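Local atomic coordinates of ADP compounds hydrolase NudE (Escherichia coli, PDB entry 1VHZ), a protein that hydrolyses ADP-ribose, NADH and the diadenosine compounds Ap3A and Ap2A, working as a homodimeric Nudix hydrolase that needs magnesium or another divalent cation. Residues D59-E67 against Y75-L83. Residues are numbered along the deposited sequence; the frame is centred on the assembly and turned at random.
Sequences DDHLILIRE and YELGFSKGL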
loop_
_atom_site.group_PDB
_atom_site.type_symbol
_atom_site.label_atom_id
_atom_site.label_comp_id
_atom_site.label_asym_id
_atom_site.label_seq_id
_atom_site.Cartn_x
_atom_site.Cartn_y
_atom_site.Cartn_z
ATOM N N ASP A 59 21.730 -13.506 11.671
ATOM C CA ASP A 59 22.228 -14.800 11.216
ATOM C C ASP A 59 21.605 -15.237 9.896
ATOM O O ASP A 59 21.002 -16.314 9.764
ATOM C CB ASP A 59 21.971 -15.878 12.282
ATOM C CG ASP A 59 22.668 -15.594 13.599
ATOM O OD1 ASP A 59 23.813 -15.092 13.588
ATOM O OD2 ASP A 59 22.070 -15.881 14.665
ATOM N N ASP A 60 21.700 -14.397 8.881
ATOM C CA ASP A 60 21.179 -14.656 7.562
ATOM C C ASP A 60 19.704 -14.981 7.463
ATOM O O ASP A 60 19.255 -15.649 6.524
ATOM C CB ASP A 60 22.031 -15.762 6.892
ATOM C CG ASP A 60 23.283 -15.080 6.331
ATOM O OD1 ASP A 60 24.264 -14.992 7.097
ATOM O OD2 ASP A 60 23.225 -14.617 5.174
ATOM N N HIS A 61 18.896 -14.523 8.410
ATOM C CA HIS A 61 17.476 -14.732 8.395
ATOM C C HIS A 61 16.769 -13.379 8.635
ATOM O O HIS A 61 17.289 -12.465 9.252
ATOM C CB HIS A 61 16.966 -15.704 9.473
ATOM C CG HIS A 61 17.279 -17.149 9.205
ATOM N ND1 HIS A 61 18.571 -17.643 9.212
ATOM C CD2 HIS A 61 16.478 -18.208 8.922
ATOM C CE1 HIS A 61 18.549 -18.933 8.926
ATOM N NE2 HIS A 61 17.288 -19.304 8.767
ATOM N N LEU A 62 15.594 -13.281 8.051
ATOM C CA LEU A 62 14.711 -12.145 8.272
ATOM C C LEU A 62 13.937 -12.517 9.558
ATOM O O LEU A 62 13.793 -13.727 9.797
ATOM C CB LEU A 62 13.673 -12.096 7.160
ATOM C CG LEU A 62 13.723 -11.070 6.061
ATOM C CD1 LEU A 62 15.069 -10.414 5.890
ATOM C CD2 LEU A 62 13.232 -11.671 4.750
ATOM N N ILE A 63 13.509 -11.568 10.337
ATOM C CA ILE A 63 12.693 -11.854 11.507
ATOM C C ILE A 63 11.284 -11.303 11.167
ATOM O O ILE A 63 11.160 -10.087 11.041
ATOM C CB ILE A 63 13.102 -11.201 12.830
ATOM C CG1 ILE A 63 14.526 -11.551 13.255
ATOM C CG2 ILE A 63 12.107 -11.643 13.911
ATOM C CD1 ILE A 63 14.797 -13.033 13.383
ATOM N N LEU A 64 10.319 -12.176 10.974
ATOM C CA LEU A 64 8.961 -11.736 10.637
ATOM C C LEU A 64 8.087 -11.936 11.874
ATOM O O LEU A 64 8.514 -12.678 12.756
ATOM C CB LEU A 64 8.350 -12.627 9.559
ATOM C CG LEU A 64 8.936 -12.687 8.155
ATOM C CD1 LEU A 64 8.870 -11.336 7.472
ATOM C CD2 LEU A 64 10.353 -13.219 8.134
ATOM N N ILE A 65 6.901 -11.334 11.890
ATOM C CA ILE A 65 5.986 -11.531 12.989
ATOM C C ILE A 65 4.581 -11.872 12.466
ATOM O O ILE A 65 4.255 -11.582 11.323
ATOM C CB ILE A 65 5.870 -10.330 13.941
ATOM C CG1 ILE A 65 5.598 -9.055 13.132
ATOM C CG2 ILE A 65 7.127 -10.162 14.789
ATOM C CD1 ILE A 65 4.964 -7.950 13.926
ATOM N N ARG A 66 3.784 -12.531 13.303
ATOM C CA ARG A 66 2.408 -12.880 12.985
ATOM C C ARG A 66 1.545 -11.928 13.822
ATOM O O ARG A 66 1.799 -11.758 15.011
ATOM C CB ARG A 66 2.104 -14.348 13.228
ATOM C CG ARG A 66 2.942 -15.276 12.350
ATOM C CD ARG A 66 2.621 -16.751 12.589
ATOM N NE ARG A 66 3.408 -17.587 11.683
ATOM C CZ ARG A 66 3.214 -17.790 10.393
ATOM N NH1 ARG A 66 4.061 -18.579 9.715
ATOM N NH2 ARG A 66 2.190 -17.230 9.737
ATOM N N GLU A 67 0.595 -11.249 13.194
ATOM C CA GLU A 67 -0.202 -10.251 13.902
ATOM C C GLU A 67 -1.629 -10.212 13.403
ATOM O O GLU A 67 -1.905 -10.207 12.193
ATOM C CB GLU A 67 0.486 -8.873 13.666
ATOM C CG GLU A 67 -0.162 -7.728 14.416
ATOM C CD GLU A 67 0.756 -6.521 14.575
ATOM O OE1 GLU A 67 0.609 -5.768 15.563
ATOM O OE2 GLU A 67 1.642 -6.317 13.721
ATOM N N TYR A 75 -4.598 -13.606 10.613
ATOM C CA TYR A 75 -3.268 -13.285 11.077
ATOM C C TYR A 75 -2.392 -12.963 9.879
ATOM O O TYR A 75 -2.370 -13.734 8.919
ATOM C CB TYR A 75 -2.672 -14.436 11.893
ATOM C CG TYR A 75 -3.171 -14.397 13.323
ATOM C CD1 TYR A 75 -4.274 -15.137 13.724
ATOM C CD2 TYR A 75 -2.536 -13.572 14.255
ATOM C CE1 TYR A 75 -4.712 -15.083 15.032
ATOM C CE2 TYR A 75 -2.982 -13.506 15.550
ATOM C CZ TYR A 75 -4.079 -14.256 15.936
ATOM O OH TYR A 75 -4.527 -14.185 17.241
ATOM N N GLU A 76 -1.733 -11.793 9.909
ATOM C CA GLU A 76 -0.852 -11.544 8.758
ATOM C C GLU A 76 0.553 -12.004 9.138
ATOM O O GLU A 76 0.791 -12.318 10.308
ATOM C CB GLU A 76 -0.974 -10.171 8.204
ATOM C CG GLU A 76 -0.595 -8.944 8.897
ATOM C CD GLU A 76 -0.801 -7.627 8.174
ATOM O OE1 GLU A 76 -1.406 -6.728 8.807
ATOM O OE2 GLU A 76 -0.333 -7.423 7.032
ATOM N N LEU A 77 1.377 -12.287 8.151
ATOM C CA LEU A 77 2.761 -12.679 8.327
ATOM C C LEU A 77 3.552 -11.506 7.703
ATOM O O LEU A 77 3.238 -11.150 6.550
ATOM C CB LEU A 77 3.140 -13.946 7.577
ATOM C CG LEU A 77 4.648 -14.261 7.526
ATOM C CD1 LEU A 77 5.203 -14.491 8.926
ATOM C CD2 LEU A 77 4.928 -15.480 6.648
ATOM N N GLY A 78 4.432 -10.866 8.449
ATOM C CA GLY A 78 5.137 -9.742 7.836
ATOM C C GLY A 78 6.112 -9.046 8.764
ATOM O O GLY A 78 6.554 -9.589 9.764
ATOM N N PHE A 79 6.462 -7.829 8.375
ATOM C CA PHE A 79 7.409 -7.019 9.110
ATOM C C PHE A 79 6.721 -6.178 10.180
ATOM O O PHE A 79 5.582 -5.743 10.037
ATOM C CB PHE A 79 8.199 -6.123 8.149
ATOM C CG PHE A 79 8.879 -6.915 7.058
ATOM C CD1 PHE A 79 8.523 -6.746 5.732
ATOM C CD2 PHE A 79 9.859 -7.850 7.378
ATOM C CE1 PHE A 79 9.156 -7.477 4.733
ATOM C CE2 PHE A 79 10.485 -8.583 6.390
ATOM C CZ PHE A 79 10.140 -8.398 5.059
ATOM N N SER A 80 7.437 -6.011 11.266
ATOM C CA SER A 80 6.981 -5.214 12.415
ATOM C C SER A 80 6.766 -3.787 11.969
ATOM O O SER A 80 7.519 -3.214 11.166
ATOM C CB SER A 80 8.041 -5.426 13.515
ATOM O OG SER A 80 8.195 -4.257 14.286
ATOM N N LYS A 81 5.671 -3.169 12.362
ATOM C CA LYS A 81 5.284 -1.829 11.977
ATOM C C LYS A 81 4.735 -1.061 13.178
ATOM O O LYS A 81 4.087 -1.662 14.043
ATOM C CB LYS A 81 4.093 -1.920 10.964
ATOM C CG LYS A 81 4.437 -2.554 9.647
ATOM C CD LYS A 81 3.281 -2.933 8.757
ATOM C CE LYS A 81 3.712 -3.859 7.622
ATOM N NZ LYS A 81 3.725 -5.320 7.969
ATOM N N GLY A 82 4.888 0.251 13.157
ATOM C CA GLY A 82 4.365 1.097 14.228
ATOM C C GLY A 82 4.406 2.562 13.791
ATOM O O GLY A 82 4.779 2.907 12.675
ATOM N N LEU A 83 4.036 3.443 14.706
ATOM C CA LEU A 83 4.033 4.859 14.459
ATOM C C LEU A 83 5.264 5.543 15.045
ATOM O O LEU A 83 5.834 5.110 16.036
ATOM C CB LEU A 83 2.771 5.486 15.086
ATOM C CG LEU A 83 1.452 4.988 14.501
ATOM C CD1 LEU A 83 0.271 5.609 15.253
ATOM C CD2 LEU A 83 1.377 5.321 13.019
HETATM O O HOH W 1 9.518 -7.783 11.690
HETATM O O HOH W 2 0.244 -15.431 10.071
HETATM O O HOH W 3 3.693 -4.641 13.869
HETATM O O HOH W 4 2.766 -6.795 11.350
HETATM O O HOH W 5 -1.980 -7.456 11.272
#
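Leu64 and Phe79 mark the tight, apolar end of this pairing. They run alongside each other in the same direction, with Leu64 CD1 3.4 Å from Phe79 CE2, while Leu62 CG meets the ring at its edge. Leu77, its CG anti to the backbone N (chi1 169°), sends CD1 to within 3.7 Å of Leu64 CB and also lays it over one face of the Arg66 guanidinium. The backbones themselves are laced as an antiparallel hairpin within the Nudix fold: Ile65 and Gly78 exchange two bonds (Ile65 N to Gly78 O, 2.8 Å), and Glu67 and Glu76 exchange two more. Past Gly78 the strands part, and water 1 takes over, donating to Ile63 O and accepting from Ser80 N. Ile65 CD1 still reaches Ser80 CA at 3.7 Å; Ser80 OG bonds Glu101, probably a ligand of the divalent metal. Gly82 and Leu83, just beyond, already belong to the Nudix box. Toward Glu67 the contact is wetter. Waters 3 and 4 both lie 2.7 Å from Glu67 OE2, the former also accepting from Lys81 N, and water 5 joins Glu67 O to Glu76 OE1 (2.6 Å), whereas Arg66 NH2 gives an in-plane bond to water 2.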